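Local coordinates for putative translation initiation inhibitor (Salmonella typhimurium, PDB 3GTZ), which is of unknown function but belongs to the RutC (YjgF-like) family and forms a trimer, at residues A[73-78]-A[94-99]; A[65-70]-A[80-85]. One frame throughout, in Å; residues are numbered along the deposited sequence.

Interaction 1 of 2, residues A[73-78]-A[94-99]; sequences ADFAAM and RCTVQA
Thr-96 sets its methyl CG2 in the plane of the Phe-75 ring, 3.6 Å from CE1 of Phe-75 at the ring's edge, and so brings strand 93-98 to helix 75-85. CD1 of the same ring is the next nearest, 3.9 Å from that CG2. The two side chains run past one another in opposite directions, so the threonine methyl rests against the edge of the phenyl group and covers neither face. Its position follows from the threonine torsion: with chi1 at -47°, CG2 is anti to the backbone N and points at the helix. Met-78 approaches Thr-96 tip to tip, its CE roughly 3.5 Å from CG2 of Thr-96; the same methyl is thus approached by the phenyl edge and, less certainly, by the thioether end.

Polar groups flank this patch without a hydrogen bond across it. At the guanidinium edge of Arg-94, CE of Met-78 comes implausibly near NH1, so its modelled place is doubtful and its distance to Thr-96 approximate. The arginine chain bends at chi2 and chi3 and carries its end toward the helix, where NH2 is hydrogen-bonded to OD1 of Asn-79, just after the first segment.

Backbone bonds set the frame. At the start of the helix, Met-78 N donates to Asp-74 O, in the short 3-10 segment that precedes it, over 3.1 Å, while Cys-95 and Val-97 pair with Ile-67 of strand 62-69. Phe-75 also packs on Leu-101 of the second subunit. CA atoms come no nearer than 8.4 Å, between Phe-75 and Thr-96, so the contact is made by side chains. It joins the start of the helix to the last strand of a beta-alpha-beta unit, whose helix packs against its parallel strands in the YjgF-like fold.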
loop_
_atom_site.group_PDB
_atom_site.type_symbol
_atom_site.label_atom_id
_atom_site.label_comp_id
_atom_site.label_asym_id
_atom_site.label_seq_id
_atom_site.Cartn_x
_atom_site.Cartn_y
_atom_site.Cartn_z
ATOM N N ALA A 73 9.546 16.526 10.048
ATOM C CA ALA A 73 9.218 17.900 10.444
ATOM C C ALA A 73 7.950 18.478 9.736
ATOM O O ALA A 73 7.418 19.526 10.137
ATOM C CB ALA A 73 10.445 18.834 10.174
ATOM N N ASP A 74 7.485 17.797 8.688
ATOM C CA ASP A 74 6.327 18.243 7.916
ATOM C C ASP A 74 5.018 17.626 8.373
ATOM O O ASP A 74 3.989 18.008 7.869
ATOM C CB ASP A 74 6.560 17.994 6.419
ATOM C CG ASP A 74 7.521 19.000 5.817
ATOM O OD1 ASP A 74 7.610 20.129 6.362
ATOM O OD2 ASP A 74 8.186 18.674 4.807
ATOM N N PHE A 75 5.051 16.722 9.349
ATOM C CA PHE A 75 3.811 16.115 9.896
ATOM C C PHE A 75 2.696 17.139 10.257
ATOM O O PHE A 75 1.519 16.917 9.953
ATOM C CB PHE A 75 4.104 15.270 11.149
ATOM C CG PHE A 75 4.652 13.873 10.874
ATOM C CD1 PHE A 75 4.081 13.034 9.935
ATOM C CD2 PHE A 75 5.707 13.360 11.635
ATOM C CE1 PHE A 75 4.577 11.718 9.723
ATOM C CE2 PHE A 75 6.197 12.051 11.422
ATOM C CZ PHE A 75 5.633 11.245 10.460
ATOM N N ALA A 76 3.054 18.238 10.914
ATOM C CA ALA A 76 2.054 19.182 11.409
ATOM C C ALA A 76 1.463 19.949 10.249
ATOM O O ALA A 76 0.274 20.209 10.225
ATOM C CB ALA A 76 2.645 20.174 12.485
ATOM N N ALA A 77 2.305 20.323 9.299
ATOM C CA ALA A 77 1.834 21.038 8.126
ATOM C C ALA A 77 0.843 20.195 7.313
ATOM O O ALA A 77 -0.181 20.703 6.908
ATOM C CB ALA A 77 2.958 21.471 7.305
ATOM N N MET A 78 1.113 18.901 7.143
ATOM C CA MET A 78 0.207 18.048 6.385
ATOM C C MET A 78 -1.075 17.673 7.128
ATOM O O MET A 78 -2.100 17.490 6.494
ATOM C CB MET A 78 0.941 16.827 5.762
ATOM C CG MET A 78 0.881 15.539 6.475
ATOM S SD MET A 78 -0.773 14.813 6.622
ATOM C CE MET A 78 -0.390 13.608 7.901
ATOM N N ARG A 94 -6.498 6.079 7.583
ATOM C CA ARG A 94 -5.393 6.952 7.256
ATOM C C ARG A 94 -4.146 6.420 7.884
ATOM O O ARG A 94 -4.164 5.822 8.954
ATOM C CB ARG A 94 -5.638 8.387 7.743
ATOM C CG ARG A 94 -4.390 9.269 7.635
ATOM C CD ARG A 94 -4.713 10.677 7.361
ATOM N NE ARG A 94 -4.833 11.466 8.567
ATOM C CZ ARG A 94 -3.855 12.183 9.102
ATOM N NH1 ARG A 94 -2.654 12.201 8.564
ATOM N NH2 ARG A 94 -4.082 12.871 10.218
ATOM N N CYS A 95 -3.047 6.691 7.222
ATOM C CA CYS A 95 -1.807 6.136 7.607
ATOM C C CYS A 95 -0.717 7.067 7.034
ATOM O O CYS A 95 -0.679 7.325 5.825
ATOM C CB CYS A 95 -1.819 4.735 7.014
ATOM S SG CYS A 95 -0.297 4.064 6.761
ATOM N N THR A 96 0.107 7.617 7.925
ATOM C CA THR A 96 1.164 8.532 7.554
ATOM C C THR A 96 2.524 7.988 7.957
ATOM O O THR A 96 2.720 7.627 9.113
ATOM C CB THR A 96 0.974 9.876 8.246
ATOM O OG1 THR A 96 -0.391 10.281 8.112
ATOM C CG2 THR A 96 1.834 10.918 7.615
ATOM N N VAL A 97 3.454 7.944 7.006
ATOM C CA VAL A 97 4.825 7.532 7.262
ATOM C C VAL A 97 5.806 8.401 6.507
ATOM O O VAL A 97 5.455 8.987 5.497
ATOM C CB VAL A 97 5.066 6.100 6.810
ATOM C CG1 VAL A 97 4.077 5.169 7.482
ATOM C CG2 VAL A 97 5.008 5.996 5.264
ATOM N N GLN A 98 7.052 8.447 6.981
ATOM C CA GLN A 98 8.102 9.254 6.350
ATOM C C GLN A 98 8.992 8.357 5.544
ATOM O O GLN A 98 9.415 7.355 6.017
ATOM C CB GLN A 98 8.929 9.972 7.398
ATOM C CG GLN A 98 9.998 10.872 6.827
ATOM C CD GLN A 98 11.297 10.152 6.587
ATOM O OE1 GLN A 98 11.645 9.244 7.315
ATOM N NE2 GLN A 98 12.022 10.562 5.569
ATOM N N ALA A 99 9.267 8.725 4.313
ATOM C CA ALA A 99 10.034 7.886 3.414
ATOM C C ALA A 99 10.702 8.749 2.354
ATOM O O ALA A 99 10.410 9.939 2.231
ATOM C CB ALA A 99 9.140 6.856 2.783
#

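Interaction 2 of 2, residues A[65-70]-A[80-85]; sequences ATIFLS and KAWDAW
The indole of Trp-82 is the flat group that meets strand 62-69, receiving Ala-65 and Ile-67 obliquely along its six-membered ring. One face is taken by Trp-85, whose CZ3 stands 3.6 Å above the plane of the Trp-82 ring and is offset toward the rim. Toward the opposite face lies the guanidinium of Arg-94, in a cation-pi interaction with the indole. OD1 of Asp-83 lies in the ring plane at the edge, beside CD1 of the pyrrole part, and NE1 of Trp-82 is hydrogen-bonded to the backbone O of Arg-13 of the second subunit. For Trp-85, the in-plane neighbour is the carbonyl O of Trp-82.

Contacts with the strand are wholly apolar. CD1 of Ile-67 is 3.8 Å from CE3 of Trp-82 and a little farther from CZ3, touching the side of the benzo ring nearer the helix. The far corner belongs to Ala-65, whose CB lies 4.0 Å from CH2 of Trp-82. Ile-67 reaches this far because its CG1-CD1 arm is extended, chi2 -173°, while Trp-82 swings its indole out from the helix with CG anti to the backbone N, chi1 177°. The indole spans most of the gap, since the nearest CA atoms, of Ile-67 and Trp-82, are 10.2 Å apart.

All three touching residues are buried, yet the interface is small, 109 Å² in total. Neighbours complete it: Ile-67 also packs on Met-78 and on Val-108 of the adjoining strand. With its ring against the strand and its N-H given to another chain, Trp-82 links the interior of one subunit to the trimer interface. The contact ties the first strand of the beta-alpha-beta crossover to the final turns of its connecting helix, in the YjgF-like fold.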
loop_
_atom_site.group_PDB
_atom_site.type_symbol
_atom_site.label_atom_id
_atom_site.label_comp_id
_atom_site.label_asym_id
_atom_site.label_seq_id
_atom_site.Cartn_x
_atom_site.Cartn_y
_atom_site.Cartn_z
ATOM N N ALA A 65 -6.210 5.903 2.790
ATOM C CA ALA A 65 -5.213 6.887 2.323
ATOM C C ALA A 65 -3.880 6.668 3.026
ATOM O O ALA A 65 -3.822 6.489 4.226
ATOM C CB ALA A 65 -5.696 8.325 2.557
ATOM N N THR A 66 -2.806 6.673 2.269
ATOM C CA THR A 66 -1.482 6.552 2.821
ATOM C C THR A 66 -0.717 7.765 2.376
ATOM O O THR A 66 -0.638 8.043 1.195
ATOM C CB THR A 66 -0.814 5.292 2.328
ATOM O OG1 THR A 66 -1.717 4.194 2.539
ATOM C CG2 THR A 66 0.508 5.016 3.074
ATOM N N ILE A 67 -0.204 8.512 3.345
ATOM C CA ILE A 67 0.524 9.746 3.116
ATOM C C ILE A 67 2.006 9.487 3.370
ATOM O O ILE A 67 2.380 9.047 4.443
ATOM C CB ILE A 67 0.020 10.837 4.076
ATOM C CG1 ILE A 67 -1.495 11.030 3.904
ATOM C CG2 ILE A 67 0.699 12.131 3.821
ATOM C CD1 ILE A 67 -2.063 12.225 4.704
ATOM N N PHE A 68 2.837 9.731 2.366
ATOM C CA PHE A 68 4.280 9.623 2.506
ATOM C C PHE A 68 4.849 11.028 2.565
ATOM O O PHE A 68 4.579 11.841 1.711
ATOM C CB PHE A 68 4.885 8.871 1.340
ATOM C CG PHE A 68 4.473 7.430 1.258
ATOM C CD1 PHE A 68 5.084 6.486 2.035
ATOM C CD2 PHE A 68 3.470 7.022 0.383
ATOM C CE1 PHE A 68 4.713 5.135 1.964
ATOM C CE2 PHE A 68 3.088 5.673 0.292
ATOM C CZ PHE A 68 3.711 4.726 1.088
ATOM N N LEU A 69 5.608 11.319 3.614
ATOM C CA LEU A 69 6.288 12.616 3.761
ATOM C C LEU A 69 7.765 12.374 3.650
ATOM O O LEU A 69 8.251 11.392 4.180
ATOM C CB LEU A 69 5.996 13.206 5.137
ATOM C CG LEU A 69 4.555 13.626 5.417
ATOM C CD1 LEU A 69 4.329 13.663 6.898
ATOM C CD2 LEU A 69 4.192 14.974 4.768
ATOM N N SER A 70 8.482 13.271 3.002
ATOM C CA SER A 70 9.931 13.173 2.943
ATOM C C SER A 70 10.645 13.538 4.268
ATOM O O SER A 70 11.786 13.124 4.499
ATOM C CB SER A 70 10.466 14.028 1.791
ATOM O OG SER A 70 10.282 15.391 2.044
ATOM N N LYS A 80 -2.611 19.814 9.208
ATOM C CA LYS A 80 -3.366 21.038 9.109
ATOM C C LYS A 80 -4.104 21.052 7.779
ATOM O O LYS A 80 -5.267 21.352 7.761
ATOM C CB LYS A 80 -2.409 22.202 9.210
ATOM C CG LYS A 80 -2.990 23.589 9.376
ATOM C CD LYS A 80 -1.978 24.600 8.789
ATOM C CE LYS A 80 -1.855 25.859 9.591
ATOM N NZ LYS A 80 -0.976 26.812 8.827
ATOM N N ALA A 81 -3.447 20.698 6.668
ATOM C CA ALA A 81 -4.131 20.612 5.360
ATOM C C ALA A 81 -5.188 19.529 5.369
ATOM O O ALA A 81 -6.315 19.742 4.983
ATOM C CB ALA A 81 -3.142 20.365 4.256
ATOM N N TRP A 82 -4.836 18.355 5.845
ATOM C CA TRP A 82 -5.807 17.267 5.939
ATOM C C TRP A 82 -7.016 17.712 6.737
ATOM O O TRP A 82 -8.149 17.470 6.323
ATOM C CB TRP A 82 -5.168 16.055 6.608
ATOM C CG TRP A 82 -6.076 14.908 6.813
ATOM C CD1 TRP A 82 -6.885 14.704 7.876
ATOM C CD2 TRP A 82 -6.257 13.779 5.951
ATOM N NE1 TRP A 82 -7.576 13.541 7.734
ATOM C CE2 TRP A 82 -7.191 12.933 6.574
ATOM C CE3 TRP A 82 -5.709 13.398 4.724
ATOM C CZ2 TRP A 82 -7.608 11.744 6.016
ATOM C CZ3 TRP A 82 -6.109 12.202 4.168
ATOM C CH2 TRP A 82 -7.068 11.394 4.802
ATOM N N ASP A 83 -6.776 18.349 7.877
ATOM C CA ASP A 83 -7.858 18.718 8.773
ATOM C C ASP A 83 -8.812 19.764 8.198
ATOM O O ASP A 83 -9.969 19.800 8.560
ATOM C CB ASP A 83 -7.326 19.200 10.125
ATOM C CG ASP A 83 -6.734 18.074 10.966
ATOM O OD1 ASP A 83 -6.946 16.872 10.644
ATOM O OD2 ASP A 83 -6.032 18.426 11.938
ATOM N N ALA A 84 -8.318 20.594 7.293
ATOM C CA ALA A 84 -9.119 21.636 6.667
ATOM C C ALA A 84 -10.027 21.050 5.569
ATOM O O ALA A 84 -11.057 21.645 5.229
ATOM C CB ALA A 84 -8.226 22.694 6.118
ATOM N N TRP A 85 -9.663 19.857 5.083
ATOM C CA TRP A 85 -10.287 19.192 3.928
ATOM C C TRP A 85 -11.166 18.023 4.285
ATOM O O TRP A 85 -12.225 17.874 3.718
ATOM C CB TRP A 85 -9.155 18.720 3.015
ATOM C CG TRP A 85 -9.470 17.660 2.010
ATOM C CD1 TRP A 85 -9.783 17.857 0.706
ATOM C CD2 TRP A 85 -9.365 16.241 2.181
ATOM N NE1 TRP A 85 -9.954 16.643 0.052
ATOM C CE2 TRP A 85 -9.700 15.634 0.933
ATOM C CE3 TRP A 85 -9.055 15.419 3.259
ATOM C CZ2 TRP A 85 -9.743 14.247 0.747
ATOM C CZ3 TRP A 85 -9.107 13.998 3.072
ATOM C CH2 TRP A 85 -9.450 13.453 1.827
#

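Both interactions are buried and hold helix 75-85 against neighbouring parallel strands of one sheet: interaction 1 joins its first turn to strand 93-98, outermost within the chain, interaction 2 its later turns to strand 62-69. Their centres lie about 7 Å apart. Interaction 1 buries more surface, 201 Å², and brings phenyl and thioether to a threonine, with an arginine alongside whose close approach to the methionine is doubtful; interaction 2, nearer the centre of the chain, brings together only an indole and aliphatic groups. The strands share backbone bonds, and Ser-70 O probably accepts a hydrogen bond from Gln-98 NE2. Arg-94 of interaction 1 reaches the indole of interaction 2, and each contact touches the second subunit.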